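Local coordinates for 2',5'-phosphodiesterase 12 (Homo sapiens, PDB 4Z0V), which belongs to the endonuclease/exonuclease/phosphatase superfamily, joining an E-set-like N-terminal domain to a magnesium-binding, DNase I-like alpha/beta sandwich, at residues K168-Y173 with I178-V183; A186-S191 with G212-Y217; D111-Y116 with A432-L437; E202-I207 with F222-Q227; N164-E169 with D190-A195. One frame throughout, in Å; residues are numbered along the deposited sequence.

How the contacts relate
All five contacts reach the alpha/beta sandwich. Contact 3 ties residues 111-116 to the closing strand 433-439 and so encloses the other four along the chain. Contacts 1 and 5 start from helix 159-172, with centres about 8 Å apart; contacts 2 and 5 share helix 185-198, with centres about 9 Å apart. These two helices lie side by side on one face of a six-stranded sheet, in which strands 177-184, 211-218 and 201-207 are consecutive neighbours. Contact 4, about 23 Å between centres from contact 3, joins the edge of that sheet to the second sheet. The helices are thus packed on the strand that carries the magnesium ligand E182.

Contact 1 of 5, residues K168-Y173 with I178-V183. With MG (magnesium ion), chain B.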
# COMPACT_ATOMS: atom_id res chain seq x y z
N LYS A 168 -5.06 7.18 9.05
CA LYS A 168 -4.20 7.87 10.02
C LYS A 168 -2.75 7.37 9.88
O LYS A 168 -1.81 8.16 9.85
CB LYS A 168 -4.71 7.67 11.45
CG LYS A 168 -3.86 8.48 12.45
CD LYS A 168 -4.36 8.44 13.87
CE LYS A 168 -3.48 9.31 14.77
NZ LYS A 168 -4.05 9.32 16.16
N GLU A 169 -2.59 6.07 9.77
CA GLU A 169 -1.28 5.44 9.64
C GLU A 169 -0.52 5.95 8.42
O GLU A 169 0.60 6.43 8.54
CB GLU A 169 -1.41 3.92 9.58
CG GLU A 169 -0.03 3.28 9.46
CD GLU A 169 -0.03 1.78 9.59
OE1 GLU A 169 1.07 1.20 9.53
OE2 GLU A 169 -1.12 1.19 9.73
N LEU A 170 -1.11 5.79 7.23
CA LEU A 170 -0.44 6.17 6.01
C LEU A 170 -0.22 7.64 5.90
O LEU A 170 0.89 8.03 5.55
CB LEU A 170 -1.23 5.66 4.78
CG LEU A 170 -1.21 4.14 4.64
CD1 LEU A 170 -2.02 3.72 3.40
CD2 LEU A 170 0.25 3.63 4.49
N THR A 171 -1.20 8.48 6.23
CA THR A 171 -0.97 9.93 6.12
C THR A 171 0.09 10.40 7.11
O THR A 171 0.87 11.29 6.78
CB THR A 171 -2.27 10.71 6.28
OG1 THR A 171 -2.82 10.47 7.59
CG2 THR A 171 -3.32 10.36 5.15
N GLY A 172 0.14 9.75 8.28
CA GLY A 172 1.12 10.03 9.31
C GLY A 172 2.56 9.71 8.93
O GLY A 172 3.48 10.30 9.50
N TYR A 173 2.77 8.78 7.95
CA TYR A 173 4.11 8.44 7.47
C TYR A 173 4.72 9.53 6.62
O TYR A 173 5.93 9.50 6.40
CB TYR A 173 4.14 7.11 6.71
CG TYR A 173 3.93 5.90 7.59
CD1 TYR A 173 4.45 5.84 8.89
CD2 TYR A 173 3.18 4.81 7.15
CE1 TYR A 173 4.27 4.71 9.69
CE2 TYR A 173 2.94 3.71 7.96
CZ TYR A 173 3.48 3.66 9.24
OH TYR A 173 3.29 2.54 10.01
N ILE A 178 4.18 4.92 -1.92
CA ILE A 178 3.43 4.00 -1.06
C ILE A 178 2.92 2.87 -1.91
O ILE A 178 2.15 3.12 -2.85
CB ILE A 178 2.27 4.68 -0.30
CG1 ILE A 178 2.78 5.85 0.60
CG2 ILE A 178 1.57 3.62 0.56
CD1 ILE A 178 1.59 6.66 1.23
N CYS A 179 3.40 1.65 -1.63
CA CYS A 179 2.98 0.48 -2.38
C CYS A 179 2.12 -0.38 -1.48
O CYS A 179 2.58 -0.81 -0.42
CB CYS A 179 4.17 -0.30 -2.93
SG CYS A 179 5.07 0.57 -4.23
N LEU A 180 0.91 -0.65 -1.91
CA LEU A 180 -0.04 -1.39 -1.11
C LEU A 180 -0.52 -2.64 -1.79
O LEU A 180 -0.68 -2.65 -3.01
CB LEU A 180 -1.26 -0.49 -0.84
CG LEU A 180 -1.01 0.88 -0.19
CD1 LEU A 180 -2.33 1.63 -0.02
CD2 LEU A 180 -0.35 0.72 1.20
N GLN A 181 -0.84 -3.65 -0.99
CA GLN A 181 -1.42 -4.90 -1.47
C GLN A 181 -2.72 -5.14 -0.75
O GLN A 181 -2.96 -4.55 0.31
CB GLN A 181 -0.48 -6.09 -1.30
CG GLN A 181 0.94 -5.86 -1.87
CD GLN A 181 1.83 -5.11 -0.90
OE1 GLN A 181 1.74 -5.27 0.31
NE2 GLN A 181 2.69 -4.25 -1.41
N GLU A 182 -3.59 -5.96 -1.35
CA GLU A 182 -4.92 -6.31 -0.81
C GLU A 182 -5.79 -5.06 -0.64
O GLU A 182 -6.46 -4.86 0.39
CB GLU A 182 -4.80 -7.13 0.49
CG GLU A 182 -4.37 -8.56 0.22
CD GLU A 182 -4.66 -9.50 1.36
OE1 GLU A 182 -5.71 -9.33 2.02
OE2 GLU A 182 -3.85 -10.42 1.60
N VAL A 183 -5.78 -4.24 -1.69
CA VAL A 183 -6.60 -3.04 -1.74
C VAL A 183 -7.91 -3.38 -2.42
O VAL A 183 -7.92 -3.69 -3.62
CB VAL A 183 -5.86 -1.89 -2.51
CG1 VAL A 183 -6.75 -0.63 -2.60
CG2 VAL A 183 -4.51 -1.57 -1.87
MG MG B . -3.73 -11.54 3.27
O HOH W 1 -5.83 -11.64 3.39
O HOH W 2 -3.96 -13.32 2.13
O HOH W 3 -1.74 -11.88 3.21
O HOH W 4 -3.70 -12.71 5.07
O HOH W 5 -3.50 -9.79 4.42
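L170 drives its two methyls into the apolar face of strand 177-184, CD1 meeting L180 and CD2 meeting I178. The L170 and L180 branches come tip to tip, with L170 CD1 4.0 Å from L180 CD1. On the other branch L170 CD2 lies 4.1 Å from I178 CG2, and these two side chains cross obliquely. With CG beside the backbone N (chi1 -68°) and an extended chi2, the leucine fork spans both partners. This is purely apolar, buried packing. On the helix, Y173 OH donates to E169 OE1 at 2.6 Å, met on the anti side of the carboxylate, while E169 OE2 is hydrogen-bonded to Y131 OH, so both oxygens of this buried acid are engaged. Past L180 the strand turns a corner in a G1 beta bulge, E182 and V183 both facing G212. There E182 OE2 binds the magnesium ion at 2.0 Å, five waters completing six ligands, and water 1 donates to E182 OE1 at 2.7 Å. N132 and A135 also hold this carboxylate. Helix 159-172 thus covers strand 177-184 and its parallel neighbour 125-132, whose V129 touches both L170 and I178, in a beta-alpha-beta crossover, with F110 of helix 110-113 against its flank at K168 and E169.

Contact 2 of 5, residues A186-S191 with G212-Y217; sequences AVFSDS and GLATFY
F188 holds its CG trans to the backbone N (chi1 -178°), while F216 turns its own CG beside the backbone N (chi1 -75°); these two settings throw both rings into the gap between helix and strand although neither side chain starts out aimed at the other segment. The rings approach at a slant, F188 CE1 standing 3.4 Å from F216 CZ. Their centroids are 5.5 Å apart and the planes make 38°, an oblique pairing that is neither a stack nor an edge-to-face arrangement. A214, two residues before F216 and on the same side of the strand, adds its methyl to the same F188 ring: A214 CB lies 3.9 Å from F188 CD1 and 4.1 Å from F188 CE1. All of the contact is apolar. F188 is held further by a stack with the ring of F205 on the next strand and by V183, and F216 by L192 and L196 of the same helix, 185-198. At the far side of that helix D190 forms a salt bridge with K28. Helix 185-198 connects strand 177-184 to the parallel strand 201-207, and strand 211-218 lies between these two in the sheet. F188, A214 and F216 therefore pack the helix of a beta-alpha-beta crossover against the strand lying between its two parallel strands, as in the outer helical layer of the DNase I-like alpha/beta sandwich.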
# COMPACT_ATOMS: atom_id res chain seq x y z
N ALA A 186 -13.43 -0.45 -3.66
CA ALA A 186 -14.04 0.68 -2.93
C ALA A 186 -13.07 1.31 -1.94
O ALA A 186 -13.17 2.50 -1.69
CB ALA A 186 -15.31 0.23 -2.20
N VAL A 187 -12.10 0.53 -1.42
CA VAL A 187 -11.10 1.10 -0.49
C VAL A 187 -10.23 2.09 -1.26
O VAL A 187 -9.96 3.19 -0.76
CB VAL A 187 -10.29 -0.02 0.20
CG1 VAL A 187 -9.05 0.55 0.93
CG2 VAL A 187 -11.20 -0.77 1.18
N PHE A 188 -9.80 1.73 -2.48
CA PHE A 188 -9.00 2.63 -3.31
C PHE A 188 -9.74 3.93 -3.57
O PHE A 188 -9.21 4.99 -3.29
CB PHE A 188 -8.62 1.97 -4.65
CG PHE A 188 -7.75 2.87 -5.51
CD1 PHE A 188 -6.41 3.05 -5.22
CD2 PHE A 188 -8.30 3.56 -6.59
CE1 PHE A 188 -5.62 3.92 -5.98
CE2 PHE A 188 -7.51 4.43 -7.35
CZ PHE A 188 -6.18 4.60 -7.04
N SER A 189 -10.99 3.85 -4.08
CA SER A 189 -11.69 5.06 -4.49
C SER A 189 -12.28 5.88 -3.33
O SER A 189 -12.33 7.11 -3.46
CB SER A 189 -12.79 4.71 -5.49
OG SER A 189 -13.68 3.78 -4.92
N ASP A 190 -12.74 5.24 -2.24
CA ASP A 190 -13.45 5.95 -1.16
C ASP A 190 -12.64 6.22 0.10
O ASP A 190 -13.06 7.06 0.90
CB ASP A 190 -14.72 5.17 -0.73
CG ASP A 190 -15.62 4.73 -1.87
OD1 ASP A 190 -15.48 5.28 -2.98
OD2 ASP A 190 -16.42 3.80 -1.66
N SER A 191 -11.51 5.51 0.30
CA SER A 191 -10.73 5.74 1.51
C SER A 191 -9.31 6.24 1.19
O SER A 191 -8.89 7.27 1.69
CB SER A 191 -10.65 4.46 2.33
OG SER A 191 -9.77 4.63 3.43
N GLY A 212 -6.64 -5.70 -5.22
CA GLY A 212 -5.37 -5.69 -5.93
C GLY A 212 -4.34 -4.77 -5.33
O GLY A 212 -4.23 -4.60 -4.10
N LEU A 213 -3.58 -4.20 -6.23
CA LEU A 213 -2.43 -3.41 -5.88
C LEU A 213 -2.66 -1.94 -6.11
O LEU A 213 -3.28 -1.57 -7.11
CB LEU A 213 -1.26 -3.85 -6.77
CG LEU A 213 -0.87 -5.34 -6.82
CD1 LEU A 213 0.27 -5.52 -7.85
CD2 LEU A 213 -0.40 -5.84 -5.44
N ALA A 214 -2.06 -1.10 -5.25
CA ALA A 214 -2.06 0.35 -5.49
C ALA A 214 -0.67 0.93 -5.25
O ALA A 214 0.06 0.46 -4.36
CB ALA A 214 -3.08 1.05 -4.61
N THR A 215 -0.32 1.97 -6.02
CA THR A 215 0.94 2.71 -5.81
C THR A 215 0.55 4.18 -5.76
O THR A 215 -0.13 4.65 -6.65
CB THR A 215 2.00 2.40 -6.91
OG1 THR A 215 2.36 1.02 -6.86
CG2 THR A 215 3.29 3.23 -6.76
N PHE A 216 0.98 4.86 -4.71
CA PHE A 216 0.75 6.30 -4.52
C PHE A 216 2.08 7.02 -4.54
O PHE A 216 3.06 6.46 -4.08
CB PHE A 216 0.01 6.59 -3.22
CG PHE A 216 -1.46 6.24 -3.28
CD1 PHE A 216 -1.90 4.94 -2.98
CD2 PHE A 216 -2.41 7.22 -3.57
CE1 PHE A 216 -3.26 4.62 -3.03
CE2 PHE A 216 -3.78 6.90 -3.63
CZ PHE A 216 -4.18 5.60 -3.38
N TYR A 217 2.13 8.22 -5.11
CA TYR A 217 3.40 8.95 -5.17
C TYR A 217 3.14 10.40 -4.83
O TYR A 217 2.10 10.93 -5.20
CB TYR A 217 4.07 8.79 -6.56
CG TYR A 217 3.13 9.10 -7.72
CD1 TYR A 217 2.28 8.12 -8.23
CD2 TYR A 217 3.04 10.38 -8.24
CE1 TYR A 217 1.34 8.42 -9.22
CE2 TYR A 217 2.12 10.69 -9.25
CZ TYR A 217 1.28 9.71 -9.73
OH TYR A 217 0.39 10.01 -10.74

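Contact 3 of 5, residues D111-Y116 with A432-L437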
# COMPACT_ATOMS: atom_id res chain seq x y z
N ASP A 111 1.63 4.75 16.31
CA ASP A 111 1.84 6.02 17.02
C ASP A 111 3.34 6.31 17.28
O ASP A 111 3.81 7.40 16.97
CB ASP A 111 1.08 6.08 18.34
CG ASP A 111 -0.43 6.06 18.22
OD1 ASP A 111 -0.94 6.39 17.12
OD2 ASP A 111 -1.09 5.73 19.22
N HIS A 112 4.07 5.31 17.80
CA HIS A 112 5.50 5.48 18.06
C HIS A 112 6.27 5.58 16.73
O HIS A 112 7.22 6.33 16.63
CB HIS A 112 6.03 4.29 18.88
CG HIS A 112 7.49 4.41 19.16
ND1 HIS A 112 7.98 5.35 20.05
CD2 HIS A 112 8.54 3.74 18.61
CE1 HIS A 112 9.30 5.20 20.04
NE2 HIS A 112 9.68 4.26 19.18
N ARG A 113 5.81 4.86 15.69
CA ARG A 113 6.47 4.86 14.38
C ARG A 113 6.42 6.24 13.74
O ARG A 113 7.38 6.64 13.10
CB ARG A 113 5.77 3.82 13.47
CG ARG A 113 5.82 2.42 14.07
CD ARG A 113 5.36 1.39 13.04
NE ARG A 113 6.45 1.03 12.14
CZ ARG A 113 6.29 0.30 11.04
NH1 ARG A 113 5.08 -0.12 10.68
NH2 ARG A 113 7.35 -0.04 10.31
N HIS A 114 5.35 7.00 14.01
CA HIS A 114 5.18 8.35 13.48
C HIS A 114 6.20 9.34 14.04
O HIS A 114 6.45 10.35 13.39
CB HIS A 114 3.76 8.84 13.71
CG HIS A 114 2.76 8.23 12.77
ND1 HIS A 114 1.42 8.30 13.03
CD2 HIS A 114 2.96 7.57 11.59
CE1 HIS A 114 0.82 7.69 12.01
NE2 HIS A 114 1.71 7.22 11.13
N LEU A 115 6.90 8.99 15.14
CA LEU A 115 7.99 9.83 15.64
C LEU A 115 9.18 9.82 14.67
O LEU A 115 10.04 10.70 14.76
CB LEU A 115 8.47 9.36 17.03
CG LEU A 115 7.41 9.36 18.15
CD1 LEU A 115 8.04 8.95 19.47
CD2 LEU A 115 6.73 10.73 18.29
N TYR A 116 9.26 8.81 13.79
CA TYR A 116 10.34 8.66 12.79
C TYR A 116 9.97 9.29 11.44
O TYR A 116 10.77 9.24 10.51
CB TYR A 116 10.64 7.17 12.57
CG TYR A 116 11.30 6.50 13.75
CD1 TYR A 116 10.55 6.11 14.86
CD2 TYR A 116 12.67 6.30 13.79
CE1 TYR A 116 11.16 5.56 15.99
CE2 TYR A 116 13.29 5.72 14.89
CZ TYR A 116 12.54 5.38 16.00
OH TYR A 116 13.14 4.79 17.08
N ALA A 432 3.23 -2.58 8.19
CA ALA A 432 3.79 -1.73 7.15
C ALA A 432 5.28 -1.63 7.26
O ALA A 432 5.82 -1.50 8.38
CB ALA A 432 3.19 -0.32 7.25
N LEU A 433 5.95 -1.72 6.11
CA LEU A 433 7.40 -1.45 6.05
C LEU A 433 7.58 -0.03 5.63
O LEU A 433 6.92 0.41 4.70
CB LEU A 433 8.12 -2.36 5.06
CG LEU A 433 8.13 -3.83 5.36
CD1 LEU A 433 8.88 -4.53 4.26
CD2 LEU A 433 8.76 -4.13 6.73
N VAL A 434 8.42 0.72 6.34
CA VAL A 434 8.65 2.14 6.01
C VAL A 434 10.14 2.40 6.11
O VAL A 434 10.75 2.06 7.13
CB VAL A 434 7.87 3.10 6.96
CG1 VAL A 434 7.94 4.56 6.46
CG2 VAL A 434 6.42 2.66 7.16
N CYS A 435 10.73 3.01 5.08
CA CYS A 435 12.17 3.34 5.14
C CYS A 435 12.44 4.59 4.35
O CYS A 435 11.73 4.89 3.38
CB CYS A 435 13.00 2.18 4.61
SG CYS A 435 12.69 1.83 2.88
N ASP A 436 13.47 5.33 4.74
CA ASP A 436 13.88 6.51 4.00
C ASP A 436 15.05 6.10 3.15
O ASP A 436 16.01 5.54 3.68
CB ASP A 436 14.24 7.65 4.94
CG ASP A 436 13.07 8.19 5.72
OD1 ASP A 436 11.93 7.81 5.40
OD2 ASP A 436 13.29 9.03 6.60
N LEU A 437 14.93 6.28 1.83
CA LEU A 437 15.99 5.94 0.87
C LEU A 437 16.68 7.20 0.42
O LEU A 437 16.06 8.25 0.40
CB LEU A 437 15.38 5.23 -0.34
CG LEU A 437 14.56 3.97 -0.03
CD1 LEU A 437 13.95 3.42 -1.34
CD2 LEU A 437 15.42 2.93 0.70
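R113 sends its guanidinium to the carbonyl of A432, at the threshold of strand 433-439, which lies between strands 125-132 and 401-406 in the six-stranded sheet of this DNase I-like alpha/beta sandwich. The tight part is this one grip: R113 NH1 at 2.8 Å and NH2 at 2.9 Å both donate to A432 O, end-on and in the guanidinium plane. Because two N-H groups converge on one atom, neither bond is straight, at 146° and 142°. They come from the same face of the carbonyl, tilted from its plane. A bend at chi3 (82°) brings the head round to this position, and NE is bonded to P408 O, which helps to fix its rotation. Across the rest the two segments stand apart. Y116 starts toward the strand, but its ring leads away from it, and H112 and L115 lie on the exposed side. D436, the strand's acid, turns instead to R127, in a salt bridge, and to Q405. Between tight and loose lies V434, over one face of the guanidinium, its CG2 4.3 Å from R113 NH2.

Contact 4 of 5, residues E202-I207 with F222-Q227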
# COMPACT_ATOMS: atom_id res chain seq x y z
N GLU A 202 -0.87 11.04 -5.27
CA GLU A 202 -1.77 10.57 -6.32
C GLU A 202 -1.55 9.08 -6.49
O GLU A 202 -0.44 8.61 -6.25
CB GLU A 202 -1.46 11.33 -7.61
CG GLU A 202 -2.41 11.14 -8.76
CD GLU A 202 -2.23 12.25 -9.79
OE1 GLU A 202 -1.35 12.10 -10.68
OE2 GLU A 202 -2.88 13.31 -9.65
N GLY A 203 -2.58 8.35 -6.86
CA GLY A 203 -2.41 6.90 -6.94
C GLY A 203 -2.95 6.23 -8.18
O GLY A 203 -3.77 6.80 -8.92
N VAL A 204 -2.48 4.99 -8.40
CA VAL A 204 -2.91 4.12 -9.50
C VAL A 204 -3.26 2.74 -8.90
O VAL A 204 -2.69 2.31 -7.89
CB VAL A 204 -1.87 4.04 -10.65
CG1 VAL A 204 -1.76 5.40 -11.36
CG2 VAL A 204 -0.51 3.57 -10.15
N PHE A 205 -4.25 2.09 -9.51
CA PHE A 205 -4.80 0.84 -8.98
C PHE A 205 -4.80 -0.25 -10.04
O PHE A 205 -5.18 0.02 -11.18
CB PHE A 205 -6.23 1.11 -8.47
CG PHE A 205 -6.99 -0.04 -7.86
CD1 PHE A 205 -6.49 -0.71 -6.73
CD2 PHE A 205 -8.24 -0.41 -8.33
CE1 PHE A 205 -7.20 -1.77 -6.15
CE2 PHE A 205 -8.96 -1.46 -7.74
CZ PHE A 205 -8.43 -2.13 -6.64
N ARG A 206 -4.40 -1.46 -9.65
CA ARG A 206 -4.43 -2.64 -10.53
C ARG A 206 -5.17 -3.75 -9.80
O ARG A 206 -4.61 -4.36 -8.89
CB ARG A 206 -3.01 -3.05 -10.94
CG ARG A 206 -2.88 -4.40 -11.69
CD ARG A 206 -3.68 -4.43 -12.99
NE ARG A 206 -3.30 -3.32 -13.86
CZ ARG A 206 -3.87 -3.03 -15.02
NH1 ARG A 206 -4.89 -3.75 -15.48
NH2 ARG A 206 -3.44 -1.99 -15.73
N ILE A 207 -6.45 -3.96 -10.15
CA ILE A 207 -7.24 -4.97 -9.44
C ILE A 207 -6.97 -6.37 -10.03
O ILE A 207 -6.57 -6.48 -11.18
CB ILE A 207 -8.76 -4.61 -9.46
CG1 ILE A 207 -9.50 -5.31 -8.30
CG2 ILE A 207 -9.42 -4.88 -10.84
CD1 ILE A 207 -10.84 -4.83 -8.03
N PHE A 222 7.28 13.84 -7.37
CA PHE A 222 7.21 12.97 -8.55
C PHE A 222 6.01 13.19 -9.44
O PHE A 222 4.93 13.52 -8.96
CB PHE A 222 7.14 11.48 -8.11
CG PHE A 222 8.39 10.97 -7.43
CD1 PHE A 222 9.57 10.79 -8.15
CD2 PHE A 222 8.40 10.74 -6.05
CE1 PHE A 222 10.72 10.32 -7.51
CE2 PHE A 222 9.57 10.29 -5.41
CZ PHE A 222 10.72 10.09 -6.15
N SER A 223 6.18 12.87 -10.73
CA SER A 223 5.11 12.81 -11.72
C SER A 223 5.12 11.40 -12.30
O SER A 223 6.20 10.81 -12.47
CB SER A 223 5.32 13.84 -12.84
OG SER A 223 5.08 15.15 -12.36
N LEU A 224 3.96 10.91 -12.70
CA LEU A 224 3.90 9.59 -13.32
C LEU A 224 4.17 9.70 -14.82
O LEU A 224 3.53 10.51 -15.49
CB LEU A 224 2.51 9.00 -13.07
CG LEU A 224 2.19 7.64 -13.70
CD1 LEU A 224 3.04 6.53 -13.06
CD2 LEU A 224 0.70 7.31 -13.52
N LEU A 225 5.17 8.98 -15.33
CA LEU A 225 5.48 8.99 -16.77
C LEU A 225 4.68 7.94 -17.51
O LEU A 225 4.06 8.23 -18.55
CB LEU A 225 6.98 8.76 -17.03
CG LEU A 225 7.90 9.89 -16.57
CD1 LEU A 225 9.36 9.62 -17.01
CD2 LEU A 225 7.40 11.27 -17.11
N SER A 226 4.78 6.68 -17.05
CA SER A 226 4.14 5.58 -17.76
C SER A 226 3.87 4.40 -16.83
O SER A 226 4.40 4.34 -15.72
CB SER A 226 5.05 5.13 -18.91
OG SER A 226 6.30 4.72 -18.40
N GLN A 227 3.03 3.47 -17.30
CA GLN A 227 2.65 2.30 -16.49
C GLN A 227 2.87 1.04 -17.30
O GLN A 227 2.68 1.03 -18.53
CB GLN A 227 1.20 2.39 -16.00
CG GLN A 227 0.93 3.63 -15.13
CD GLN A 227 -0.54 3.76 -14.87
OE1 GLN A 227 -1.24 4.52 -15.54
NE2 GLN A 227 -1.05 2.99 -13.91
O HOH W 6 -3.64 1.68 -13.22
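V204 meets the amide nitrogen of Q227 and the CD2 methyl of L224 in a thin surface contact between two strands. At V204, CG1 lies trans to the carbonyl carbon (chi1 -67°) and CG2 stands between N and carbonyl, which leaves both methyls within touch of the glutamine. Q227 sets CG beside its own backbone N and then runs extended, sliding past the valine in the opposite direction. Its amide nitrogen comes to rest on the branched end: Q227 NE2 is 3.5 Å from V204 CB, 3.6 Å from V204 CG1 and 3.8 Å from V204 CG2. L224 reaches CG1 from another direction. With CG trans to the backbone N (chi1 176°) and a turn at chi2 (68°), it places L224 CD2 3.8 Å from V204 CG1, so that CG1 is touched by both partners. Water 6 accepts from Q227 NE2 at 3.0 Å and donates to F205 O at 3.0 Å, a bridge joining the two strands where they make no direct polar bond, while Q227 OE1 is bonded to a glycerol, probably from the crystallisation liquor. Between L224 and Q227, residues L225 and S226 form a classic beta bulge opposite V270. Strand 201-207 is the outermost strand of the six-stranded sheet and 222-231 pairs with 265-273 in the other, so this surface contact joins the rims of the two sheets of the alpha/beta sandwich.

Contact 5 of 5, residues N164-E169 with D190-A195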
# COMPACT_ATOMS: atom_id res chain seq x y z
N ASN A 164 -10.21 3.88 9.01
CA ASN A 164 -9.83 5.07 9.78
C ASN A 164 -8.37 4.97 10.26
O ASN A 164 -7.58 5.92 10.11
CB ASN A 164 -10.76 5.27 10.95
CG ASN A 164 -11.53 6.55 10.87
OD1 ASN A 164 -11.32 7.46 11.66
ND2 ASN A 164 -12.41 6.65 9.89
N LEU A 165 -8.00 3.80 10.78
CA LEU A 165 -6.64 3.57 11.26
C LEU A 165 -5.64 3.61 10.13
O LEU A 165 -4.59 4.22 10.29
CB LEU A 165 -6.55 2.22 11.99
CG LEU A 165 -6.84 2.24 13.49
CD1 LEU A 165 -8.26 2.71 13.78
CD2 LEU A 165 -6.66 0.84 14.07
N ILE A 166 -5.98 3.02 8.98
CA ILE A 166 -5.08 2.96 7.80
C ILE A 166 -4.87 4.37 7.26
O ILE A 166 -3.77 4.74 6.90
CB ILE A 166 -5.63 1.99 6.72
CG1 ILE A 166 -5.44 0.50 7.17
CG2 ILE A 166 -4.95 2.21 5.34
CD1 ILE A 166 -6.42 -0.52 6.48
N GLN A 167 -5.92 5.18 7.25
CA GLN A 167 -5.80 6.56 6.81
C GLN A 167 -4.87 7.33 7.74
O GLN A 167 -3.96 8.01 7.26
CB GLN A 167 -7.18 7.24 6.75
CG GLN A 167 -8.01 6.80 5.53
CD GLN A 167 -9.36 7.53 5.54
OE1 GLN A 167 -9.88 7.90 6.59
NE2 GLN A 167 -9.95 7.77 4.38
N LYS A 168 -5.06 7.18 9.05
CA LYS A 168 -4.20 7.87 10.02
C LYS A 168 -2.75 7.37 9.88
O LYS A 168 -1.81 8.16 9.85
CB LYS A 168 -4.71 7.67 11.45
CG LYS A 168 -3.86 8.48 12.45
CD LYS A 168 -4.36 8.44 13.87
CE LYS A 168 -3.48 9.31 14.77
NZ LYS A 168 -4.05 9.32 16.16
N GLU A 169 -2.59 6.07 9.77
CA GLU A 169 -1.28 5.44 9.64
C GLU A 169 -0.52 5.95 8.42
O GLU A 169 0.60 6.43 8.54
CB GLU A 169 -1.41 3.92 9.58
CG GLU A 169 -0.03 3.28 9.46
CD GLU A 169 -0.03 1.78 9.59
OE1 GLU A 169 1.07 1.20 9.53
OE2 GLU A 169 -1.12 1.19 9.73
N ASP A 190 -12.74 5.24 -2.24
CA ASP A 190 -13.45 5.95 -1.16
C ASP A 190 -12.64 6.22 0.10
O ASP A 190 -13.06 7.06 0.90
CB ASP A 190 -14.72 5.17 -0.73
CG ASP A 190 -15.62 4.73 -1.87
OD1 ASP A 190 -15.48 5.28 -2.98
OD2 ASP A 190 -16.42 3.80 -1.66
N SER A 191 -11.51 5.51 0.30
CA SER A 191 -10.73 5.74 1.51
C SER A 191 -9.31 6.24 1.19
O SER A 191 -8.89 7.27 1.69
CB SER A 191 -10.65 4.46 2.33
OG SER A 191 -9.77 4.63 3.43
N LEU A 192 -8.56 5.47 0.40
CA LEU A 192 -7.16 5.83 0.12
C LEU A 192 -7.03 7.07 -0.77
O LEU A 192 -6.29 7.98 -0.42
CB LEU A 192 -6.41 4.65 -0.49
CG LEU A 192 -6.50 3.37 0.33
CD1 LEU A 192 -5.94 2.21 -0.46
CD2 LEU A 192 -5.73 3.52 1.68
N VAL A 193 -7.76 7.12 -1.90
CA VAL A 193 -7.64 8.28 -2.78
C VAL A 193 -8.03 9.58 -2.02
O VAL A 193 -7.20 10.47 -2.00
CB VAL A 193 -8.38 8.10 -4.12
CG1 VAL A 193 -8.63 9.44 -4.82
CG2 VAL A 193 -7.58 7.17 -5.04
N PRO A 194 -9.16 9.69 -1.31
CA PRO A 194 -9.45 10.96 -0.60
C PRO A 194 -8.43 11.32 0.48
O PRO A 194 -8.05 12.48 0.58
CB PRO A 194 -10.84 10.71 0.02
CG PRO A 194 -11.46 9.65 -0.88
CD PRO A 194 -10.30 8.75 -1.18
N ALA A 195 -7.97 10.33 1.28
CA ALA A 195 -7.01 10.65 2.32
C ALA A 195 -5.66 11.04 1.73
O ALA A 195 -5.07 12.06 2.11
CB ALA A 195 -6.83 9.44 3.25
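The backbone oxygen S191 O is gripped by two donors, Q167 NE2 at 2.9 Å from the neighbouring helix and A195 N at 3.2 Å from its own. They reach it from opposite faces of the carbonyl plane. The glutamine bond is nearly straight (165°), and the oxygen lies close to the plane of the Q167 amide. The Q167 N-H thereby adds a second donor to a carbonyl that also serves its own helix. Q167 gets there fully stretched, CG beside the backbone N (chi1 -76°) and the rest of the chain extended, and on the way its CG passes 3.7 Å from A195 CB. S191 OG finds its main partner in Q163 NE2, one turn before Q167. On the sheet side of the pair, I166 CG2 packs on L192 CD2 at 4.0 Å. Helix 185-198 has a wider pi-type turn around 188-192 and a kink at P194, whose nitrogen has no hydrogen to give. The axes of segments 164-169 and 190-195 approach to 10.0 Å and cross at -26°, nearly parallel, in keeping with helices that precede and follow strand 177-184. Helices 159-172 and 185-198 thus run side by side, and L192 dips to L180 and V183 of that strand in the sheet beneath.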